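Local coordinates for protein extracellular subtilisin-like serine proteinase (Vibrio sp. PA-44, PDB 1SH7) that probably cleaves peptide bonds within proteins as a secreted, calcium-binding serine endopeptidase of the subtilisin family, from a psychrotrophic Vibrio, at residues Thr105-Ala116 with Ser134-Ala144; Leu248-Asn256 with Asn266-Cys277. All coordinates share one frame; numbering follows the deposited sequence. Where two conformers were deposited one is given.

Contact 1. Residues Thr105-Ala116 with Ser134-Ala144; sequences TSGVISGVDWVA and STALDSAVQGA
The carboxylate of Asp113, the flat group of this interface, has OD2 beside the methyl group of Ala140, and the same oxygen accepts a hydrogen bond from a water at 2.7 Å. That water also donates to Ala140 O at 2.9 Å, so it ties the two helices together where no direct hydrogen bond joins them. Helices 105-118 and 135-146 are neighbours on one side of the parallel sheet in the subtilisin-like α/β fold of this peptidase domain. The second is the helix of the β-α-β crossover from strand 123-127 to strand 150-154. Their axes run nearly parallel, 10° apart and 9.0 Å at closest approach, and the packing is knobs-into-holes in both directions.

Val112 is one knob, seated among Leu137, Ala140, Val141 and Ala144. With its CG1 anti to the backbone N (chi1 170°), that methyl lies over the carbonyl of Ala140 and comes within 3.8 Å of Ala144 CB. Leu137 returns the fit between Thr105, Val108, Ile109 and Val112; its CD1 is 3.7 Å from Val108 CG1 and also rests on Ile109 CG1. Beneath these valines Met127 and Phe151 of the sheet close the inner side. Towards the surface, Ile109 stretches CD1 across to the first turn of the other helix, 3.7 Å from Leu137 N. That same N-H is taken by the N-cap residue Ser134, whose OG accepts it at 3.1 Å and 165°. From the facing helix Thr105 lays its CG2 against the same oxygen, 3.4 Å from Ser134 OG.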
loop_
_atom_site.group_PDB
_atom_site.type_symbol
_atom_site.label_atom_id
_atom_site.label_comp_id
_atom_site.label_asym_id
_atom_site.label_seq_id
_atom_site.Cartn_x
_atom_site.Cartn_y
_atom_site.Cartn_z
ATOM N N THR A 105 1.060 -5.360 19.450
ATOM C CA THR A 105 2.342 -5.479 18.766
ATOM C C THR A 105 2.598 -6.903 18.384
ATOM O O THR A 105 2.975 -7.180 17.251
ATOM C CB THR A 105 3.463 -4.948 19.657
ATOM O OG1 THR A 105 3.157 -3.593 20.009
ATOM C CG2 THR A 105 4.774 -4.847 18.896
ATOM N N SER A 106 2.323 -7.818 19.309
ATOM C CA SER A 106 2.561 -9.237 19.080
ATOM C C SER A 106 1.585 -9.868 18.100
ATOM O O SER A 106 1.951 -10.767 17.326
ATOM C CB SER A 106 2.607 -10.000 20.425
ATOM O OG SER A 106 1.398 -9.883 21.098
ATOM N N GLY A 107 0.345 -9.397 18.075
ATOM C CA GLY A 107 -0.601 -9.850 17.068
ATOM C C GLY A 107 -0.197 -9.402 15.662
ATOM O O GLY A 107 -0.337 -10.137 14.704
ATOM N N VAL A 108 0.280 -8.168 15.529
ATOM C CA VAL A 108 0.811 -7.682 14.259
ATOM C C VAL A 108 2.046 -8.510 13.807
ATOM O O VAL A 108 2.138 -8.926 12.631
ATOM C CB VAL A 108 1.123 -6.159 14.311
ATOM C CG1 VAL A 108 1.712 -5.687 13.009
ATOM C CG2 VAL A 108 -0.147 -5.353 14.645
ATOM N N ILE A 109 2.961 -8.793 14.734
ATOM C CA ILE A 109 4.111 -9.642 14.438
ATOM C C ILE A 109 3.675 -11.017 13.939
ATOM O O ILE A 109 4.215 -11.527 12.955
ATOM C CB ILE A 109 5.081 -9.757 15.721
ATOM C CG1 ILE A 109 5.780 -8.427 15.932
ATOM C CG2 ILE A 109 6.091 -10.965 15.579
ATOM C CD1 ILE A 109 6.437 -8.286 17.280
ATOM N N SER A 110 2.653 -11.600 14.566
ATOM C CA SER A 110 2.155 -12.904 14.155
ATOM C C SER A 110 1.657 -12.839 12.712
ATOM O O SER A 110 1.872 -13.771 11.934
ATOM C CB SER A 110 1.009 -13.378 15.078
ATOM O OG SER A 110 1.489 -13.634 16.388
ATOM N N GLY A 111 0.977 -11.747 12.366
ATOM C CA GLY A 111 0.496 -11.547 11.013
ATOM C C GLY A 111 1.673 -11.418 10.045
ATOM O O GLY A 111 1.635 -11.986 8.959
ATOM N N VAL A 112 2.711 -10.686 10.452
ATOM C CA VAL A 112 3.882 -10.473 9.590
ATOM C C VAL A 112 4.585 -11.825 9.333
ATOM O O VAL A 112 4.872 -12.181 8.188
ATOM C CB VAL A 112 4.838 -9.431 10.202
ATOM C CG1 VAL A 112 6.173 -9.374 9.459
ATOM C CG2 VAL A 112 4.159 -8.063 10.267
ATOM N N ASP A 113 4.830 -12.577 10.399
ATOM C CA ASP A 113 5.415 -13.915 10.337
ATOM C C ASP A 113 4.563 -14.866 9.477
ATOM O O ASP A 113 5.094 -15.701 8.740
ATOM C CB ASP A 113 5.525 -14.509 11.749
ATOM C CG ASP A 113 6.623 -13.884 12.583
ATOM O OD1 ASP A 113 6.695 -14.271 13.787
ATOM O OD2 ASP A 113 7.463 -13.037 12.147
ATOM N N TRP A 114 3.242 -14.747 9.584
ATOM C CA TRP A 114 2.337 -15.591 8.813
ATOM C C TRP A 114 2.483 -15.366 7.309
ATOM O O TRP A 114 2.452 -16.307 6.508
ATOM C CB TRP A 114 0.888 -15.333 9.247
ATOM C CG TRP A 114 -0.077 -16.272 8.659
ATOM C CD1 TRP A 114 -0.527 -17.430 9.212
ATOM C CD2 TRP A 114 -0.700 -16.180 7.366
ATOM N NE1 TRP A 114 -1.431 -18.030 8.378
ATOM C CE2 TRP A 114 -1.549 -17.292 7.233
ATOM C CE3 TRP A 114 -0.667 -15.245 6.331
ATOM C CZ2 TRP A 114 -2.344 -17.499 6.102
ATOM C CZ3 TRP A 114 -1.439 -15.462 5.208
ATOM C CH2 TRP A 114 -2.248 -16.579 5.097
ATOM N N VAL A 115 2.635 -14.107 6.935
ATOM C CA VAL A 115 2.877 -13.760 5.525
ATOM C C VAL A 115 4.219 -14.341 5.067
ATOM O O VAL A 115 4.288 -14.994 4.028
ATOM C CB VAL A 115 2.812 -12.229 5.306
ATOM C CG1 VAL A 115 3.368 -11.846 3.975
ATOM C CG2 VAL A 115 1.358 -11.717 5.464
ATOM N N ALA A 116 5.278 -14.173 5.839
ATOM C CA ALA A 116 6.563 -14.768 5.460
ATOM C C ALA A 116 6.431 -16.298 5.289
ATOM O O ALA A 116 6.925 -16.876 4.303
ATOM C CB ALA A 116 7.632 -14.452 6.478
ATOM N N SER A 134 9.138 0.019 17.959
ATOM C CA SER A 134 9.182 -1.376 18.454
ATOM C C SER A 134 10.302 -2.114 17.728
ATOM O O SER A 134 10.171 -2.393 16.557
ATOM C CB SER A 134 7.837 -2.067 18.187
ATOM O OG SER A 134 7.837 -3.477 18.417
ATOM N N THR A 135 11.416 -2.441 18.387
ATOM C CA THR A 135 12.444 -3.209 17.688
ATOM C C THR A 135 11.952 -4.621 17.346
ATOM O O THR A 135 12.353 -5.174 16.329
ATOM C CB THR A 135 13.818 -3.237 18.412
ATOM O OG1 THR A 135 13.750 -4.048 19.584
ATOM C CG2 THR A 135 14.198 -1.828 18.902
ATOM N N ALA A 136 11.049 -5.173 18.147
ATOM C CA ALA A 136 10.522 -6.511 17.874
ATOM C C ALA A 136 9.697 -6.541 16.585
ATOM O O ALA A 136 9.882 -7.441 15.750
ATOM C CB ALA A 136 9.703 -7.028 19.031
ATOM N N LEU A 137 8.798 -5.580 16.419
ATOM C CA LEU A 137 8.021 -5.476 15.163
ATOM C C LEU A 137 8.920 -5.150 13.965
ATOM O O LEU A 137 8.738 -5.703 12.877
ATOM C CB LEU A 137 6.940 -4.407 15.297
ATOM C CG LEU A 137 6.010 -4.142 14.108
ATOM C CD1 LEU A 137 5.370 -5.442 13.546
ATOM C CD2 LEU A 137 4.933 -3.099 14.526
ATOM N N ASP A 138 9.886 -4.257 14.161
ATOM C CA ASP A 138 10.858 -3.915 13.111
ATOM C C ASP A 138 11.601 -5.160 12.649
ATOM O O ASP A 138 11.822 -5.362 11.455
ATOM C CB ASP A 138 11.906 -2.922 13.607
ATOM C CG ASP A 138 11.367 -1.537 13.832
ATOM O OD1 ASP A 138 10.171 -1.276 13.547
ATOM O OD2 ASP A 138 12.123 -0.615 14.285
ATOM N N SER A 139 12.012 -5.980 13.607
ATOM C CA SER A 139 12.774 -7.199 13.322
ATOM C C SER A 139 11.949 -8.237 12.556
ATOM O O SER A 139 12.447 -8.869 11.605
ATOM C CB SER A 139 13.354 -7.777 14.623
ATOM O OG SER A 139 14.306 -6.862 15.139
ATOM N N ALA A 140 10.687 -8.392 12.920
ATOM C CA ALA A 140 9.782 -9.288 12.194
ATOM C C ALA A 140 9.563 -8.825 10.748
ATOM O O ALA A 140 9.534 -9.649 9.835
ATOM C CB ALA A 140 8.447 -9.379 12.913
ATOM N N VAL A 141 9.434 -7.512 10.528
ATOM C CA VAL A 141 9.207 -7.005 9.186
ATOM C C VAL A 141 10.463 -7.196 8.375
ATOM O O VAL A 141 10.401 -7.689 7.241
ATOM C CB VAL A 141 8.739 -5.543 9.203
ATOM C CG1 VAL A 141 8.760 -4.922 7.815
ATOM C CG2 VAL A 141 7.352 -5.502 9.788
ATOM N N GLN A 142 11.600 -6.879 8.982
ATOM C CA GLN A 142 12.890 -7.054 8.325
ATOM C C GLN A 142 13.104 -8.494 7.911
ATOM O O GLN A 142 13.624 -8.761 6.824
ATOM C CB GLN A 142 13.991 -6.592 9.252
ATOM C CG GLN A 142 15.359 -6.514 8.641
ATOM C CD GLN A 142 16.252 -5.640 9.518
ATOM O OE1 GLN A 142 16.937 -6.158 10.395
ATOM N NE2 GLN A 142 16.180 -4.297 9.325
ATOM N N GLY A 143 12.710 -9.414 8.786
ATOM C CA GLY A 143 12.744 -10.833 8.536
ATOM C C GLY A 143 11.867 -11.311 7.390
ATOM O O GLY A 143 12.305 -12.124 6.581
ATOM N N ALA A 144 10.635 -10.814 7.309
ATOM C CA ALA A 144 9.716 -11.187 6.242
ATOM C C ALA A 144 10.231 -10.682 4.894
ATOM O O ALA A 144 10.135 -11.380 3.889
ATOM C CB ALA A 144 8.319 -10.662 6.543
HETATM O O HOH W 1 8.752 -12.397 9.818
#

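Contact 2. Residues Leu248-Asn256 with Asn266-Cys277; sequences LLNSRASEN and NKLLYSLADSGC
Ser254 and Leu268 form the hydrogen-bonded pair of a two-stranded antiparallel β hairpin, Leu268 N giving to Ser254 O at 2.9 Å and Ser254 N to Leu268 O at 3.0 Å. Beyond the non-hydrogen-bonded pair Glu255 and Lys267, Asn256 N donates to Asn266 O. The chain then doubles back past the end of helix 242-252, where Gly276 N donates to Ser251 O at 2.9 Å. Close by, Gly276 CA points a hydrogen almost straight at Ala253 O (3.3 Å, 173°), while a water links Gly276 O to Glu255 N. Another water bridges Ser254 OG and Leu269 O; the same hydroxyl also bonds to Arg14.

Arg252 carries much of the packing against residues 272-274. Its chain, extended from CG to NE, slides past the carbonyls of Asp274 and Leu272 and sets the guanidinium between two residues: Ala273 CA sits over the centre of one face at 3.5 Å, and Leu248 CG lies off-centre on the opposite one. A salt bridge to Glu236 and a cation-pi contact with Tyr233 bind this group to helix 219-236. Tyr270 leans its CB and ring carbon CD2 on Arg252 O, and its hydroxyl donates in the ring plane to the syn lone pair of Asp274 OD1 at 2.8 Å. Deeper in, towards helix 219-236, Leu249 CD2 meets Leu269 CD2 at 4.0 Å.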
loop_
_atom_site.group_PDB
_atom_site.type_symbol
_atom_site.label_atom_id
_atom_site.label_comp_id
_atom_site.label_asym_id
_atom_site.label_seq_id
_atom_site.Cartn_x
_atom_site.Cartn_y
_atom_site.Cartn_z
ATOM N N LEU A 248 13.077 -0.355 -8.432
ATOM C CA LEU A 248 12.243 -0.041 -9.558
ATOM C C LEU A 248 11.168 1.005 -9.179
ATOM O O LEU A 248 10.867 1.896 -9.968
ATOM C CB LEU A 248 11.597 -1.334 -10.023
ATOM C CG LEU A 248 11.540 -1.718 -11.476
ATOM C CD1 LEU A 248 12.816 -1.471 -12.189
ATOM C CD2 LEU A 248 11.116 -3.204 -11.545
ATOM N N LEU A 249 10.565 0.890 -8.005
ATOM C CA LEU A 249 9.677 1.945 -7.493
ATOM C C LEU A 249 10.374 3.307 -7.476
ATOM O O LEU A 249 9.797 4.342 -7.838
ATOM C CB LEU A 249 9.193 1.586 -6.069
ATOM C CG LEU A 249 8.094 0.521 -5.997
ATOM C CD1 LEU A 249 7.863 0.109 -4.538
ATOM C CD2 LEU A 249 6.761 1.016 -6.716
ATOM N N ASN A 250 11.626 3.308 -7.033
ATOM C CA ASN A 250 12.465 4.491 -7.056
ATOM C C ASN A 250 12.827 5.018 -8.430
ATOM O O ASN A 250 12.689 6.203 -8.694
ATOM C CB ASN A 250 13.774 4.201 -6.316
ATOM C CG ASN A 250 13.661 4.438 -4.844
ATOM O OD1 ASN A 250 13.669 5.589 -4.397
ATOM N ND2 ASN A 250 13.563 3.361 -4.072
ATOM N N SER A 251 13.301 4.151 -9.298
ATOM C CA SER A 251 13.791 4.583 -10.611
ATOM C C SER A 251 12.661 4.978 -11.529
ATOM O O SER A 251 12.854 5.853 -12.364
ATOM C CB SER A 251 14.715 3.534 -11.272
ATOM O OG SER A 251 14.092 2.286 -11.396
ATOM N N ARG A 252 11.489 4.394 -11.356
ATOM C CA ARG A 252 10.310 4.748 -12.157
ATOM C C ARG A 252 9.501 5.952 -11.631
ATOM O O ARG A 252 8.652 6.499 -12.367
ATOM C CB ARG A 252 9.386 3.556 -12.295
ATOM C CG ARG A 252 9.981 2.433 -13.116
ATOM C CD ARG A 252 9.142 1.212 -13.199
ATOM N NE ARG A 252 9.713 0.293 -14.194
ATOM C CZ ARG A 252 9.202 -0.879 -14.522
ATOM N NH1 ARG A 252 8.103 -1.323 -13.920
ATOM N NH2 ARG A 252 9.796 -1.605 -15.475
ATOM N N ALA A 253 9.769 6.398 -10.405
ATOM C CA ALA A 253 8.955 7.420 -9.770
ATOM C C ALA A 253 9.139 8.742 -10.500
ATOM O O ALA A 253 10.195 9.026 -11.033
ATOM C CB ALA A 253 9.329 7.616 -8.294
ATOM N N SER A 254 8.094 9.536 -10.489
ATOM C CA SER A 254 8.114 10.925 -10.968
ATOM C C SER A 254 8.830 11.816 -9.969
ATOM O O SER A 254 8.557 11.759 -8.762
ATOM C CB SER A 254 6.678 11.426 -11.166
ATOM O OG SER A 254 5.949 10.556 -11.998
ATOM N N GLU A 255 9.775 12.608 -10.454
ATOM C CA GLU A 255 10.642 13.428 -9.590
ATOM C C GLU A 255 10.224 14.891 -9.532
ATOM O O GLU A 255 9.839 15.461 -10.540
ATOM C CB GLU A 255 12.079 13.434 -10.118
ATOM C CG GLU A 255 12.706 12.067 -10.218
ATOM C CD GLU A 255 14.137 12.112 -10.811
ATOM O OE1 GLU A 255 14.961 11.298 -10.365
ATOM O OE2 GLU A 255 14.443 12.939 -11.707
ATOM N N ASN A 256 10.362 15.502 -8.355
ATOM C CA ASN A 256 10.182 16.941 -8.180
ATOM C C ASN A 256 8.808 17.478 -8.571
ATOM O O ASN A 256 8.706 18.630 -8.991
ATOM C CB ASN A 256 11.263 17.714 -8.934
ATOM C CG ASN A 256 12.632 17.405 -8.406
ATOM O OD1 ASN A 256 13.511 16.946 -9.144
ATOM N ND2 ASN A 256 12.822 17.642 -7.112
ATOM N N ASN A 266 11.730 13.893 -3.086
ATOM C CA ASN A 266 10.654 14.345 -3.935
ATOM C C ASN A 266 10.360 13.311 -5.047
ATOM O O ASN A 266 10.672 13.522 -6.215
ATOM C CB ASN A 266 10.987 15.742 -4.484
ATOM C CG ASN A 266 9.752 16.539 -4.829
ATOM O OD1 ASN A 266 9.706 17.785 -4.667
ATOM N ND2 ASN A 266 8.755 15.853 -5.334
ATOM N N LYS A 267 9.789 12.179 -4.631
ATOM C CA LYS A 267 9.391 11.099 -5.515
ATOM C C LYS A 267 7.920 10.780 -5.327
ATOM O O LYS A 267 7.472 10.601 -4.222
ATOM C CB LYS A 267 10.202 9.843 -5.239
ATOM C CG LYS A 267 11.729 10.015 -5.521
ATOM C CD LYS A 267 12.409 8.658 -5.531
ATOM C CE LYS A 267 13.952 8.771 -5.519
ATOM N NZ LYS A 267 14.520 9.243 -4.216
ATOM N N LEU A 268 7.192 10.712 -6.436
ATOM C CA LEU A 268 5.786 10.399 -6.451
ATOM C C LEU A 268 5.555 9.106 -7.257
ATOM O O LEU A 268 6.125 8.901 -8.351
ATOM C CB LEU A 268 5.019 11.565 -7.086
ATOM C CG LEU A 268 3.502 11.459 -7.219
ATOM C CD1 LEU A 268 2.874 11.452 -5.857
ATOM C CD2 LEU A 268 2.937 12.572 -8.100
ATOM N N LEU A 269 4.685 8.259 -6.738
ATOM C CA LEU A 269 4.387 6.954 -7.355
ATOM C C LEU A 269 3.973 7.073 -8.793
ATOM O O LEU A 269 3.173 7.936 -9.149
ATOM C CB LEU A 269 3.241 6.314 -6.595
ATOM C CG LEU A 269 3.039 4.814 -6.393
ATOM C CD1 LEU A 269 1.595 4.394 -6.476
ATOM C CD2 LEU A 269 3.989 3.846 -7.073
ATOM N N TYR A 270 4.525 6.176 -9.614
ATOM C CA TYR A 270 4.245 6.058 -11.028
ATOM C C TYR A 270 4.092 4.577 -11.344
ATOM O O TYR A 270 4.912 3.772 -10.942
ATOM C CB TYR A 270 5.385 6.674 -11.842
ATOM C CG TYR A 270 5.215 6.700 -13.336
ATOM C CD1 TYR A 270 4.351 7.605 -13.955
ATOM C CD2 TYR A 270 5.981 5.855 -14.155
ATOM C CE1 TYR A 270 4.251 7.663 -15.356
ATOM C CE2 TYR A 270 5.878 5.907 -15.523
ATOM C CZ TYR A 270 5.002 6.826 -16.129
ATOM O OH TYR A 270 4.918 6.871 -17.505
ATOM N N SER A 271 3.037 4.242 -12.074
ATOM C CA SER A 271 2.557 2.867 -12.163
ATOM C C SER A 271 3.072 2.117 -13.401
ATOM O O SER A 271 2.877 0.905 -13.498
ATOM C CB SER A 271 1.034 2.869 -12.212
ATOM O OG SER A 271 0.551 3.465 -13.419
ATOM N N LEU A 272 3.686 2.856 -14.322
ATOM C CA LEU A 272 4.009 2.373 -15.652
ATOM C C LEU A 272 5.488 2.034 -15.801
ATOM O O LEU A 272 6.319 2.517 -15.039
ATOM C CB LEU A 272 3.611 3.426 -16.686
ATOM C CG LEU A 272 2.144 3.883 -16.707
ATOM C CD1 LEU A 272 1.888 4.936 -17.821
ATOM C CD2 LEU A 272 1.251 2.655 -16.887
ATOM N N ALA A 273 5.810 1.228 -16.807
ATOM C CA ALA A 273 7.144 0.656 -16.934
ATOM C C ALA A 273 8.108 1.543 -17.719
ATOM O O ALA A 273 8.555 1.153 -18.799
ATOM C CB ALA A 273 7.059 -0.740 -17.594
ATOM N N ASP A 274 8.456 2.704 -17.179
ATOM C CA ASP A 274 9.496 3.548 -17.759
ATOM C C ASP A 274 10.129 4.475 -16.695
ATOM O O ASP A 274 9.518 4.710 -15.660
ATOM C CB ASP A 274 8.963 4.286 -18.998
ATOM C CG ASP A 274 7.930 5.343 -18.670
ATOM O OD1 ASP A 274 6.709 5.028 -18.574
ATOM O OD2 ASP A 274 8.271 6.535 -18.502
ATOM N N SER A 275 11.358 4.965 -16.919
ATOM C CA SER A 275 12.110 5.629 -15.824
ATOM C C SER A 275 11.919 7.155 -15.656
ATOM O O SER A 275 12.014 7.923 -16.616
ATOM C CB SER A 275 13.627 5.324 -15.836
ATOM O OG SER A 275 14.086 4.612 -16.967
ATOM N N GLY A 276 11.707 7.572 -14.398
ATOM C CA GLY A 276 11.421 8.952 -14.059
ATOM C C GLY A 276 12.587 9.927 -14.015
ATOM O O GLY A 276 12.377 11.110 -13.725
ATOM N N CYS A 277 13.810 9.456 -14.285
ATOM C CA CYS A 277 14.964 10.360 -14.411
ATOM C C CYS A 277 14.894 11.190 -15.709
ATOM O O CYS A 277 15.619 12.179 -15.838
ATOM C CB CYS A 277 16.299 9.582 -14.345
ATOM S SG CYS A 277 16.548 8.306 -15.630
HETATM O O HOH W 2 7.194 4.580 -8.936
HETATM O O HOH W 3 13.324 6.886 -2.095
HETATM O O HOH W 4 7.804 13.901 -7.322
HETATM O O HOH W 5 3.551 9.978 -10.962
HETATM O O HOH W 6 10.022 12.438 -13.357
#

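How the contacts relate
Both contacts are partly buried and belong to the same peptidase domain, yet they share no element: their centres lie 28 Å apart and their nearest atoms about 13 Å. Contact 1 pairs two helices that cover the central sheet, with side chains doing nearly all the work and a single water as the polar link. Contact 2 gathers the C-terminal part of the chain into a small hairpin beside edge strand 197-200 of the central sheet, fastened mainly by backbone hydrogen bonds, waters and charged side chains tied to helix 219-236 and Arg14. It buries about twice the surface, 872 against 444 Å², and runs on to the Cys277-Cys281 disulfide near the chain end.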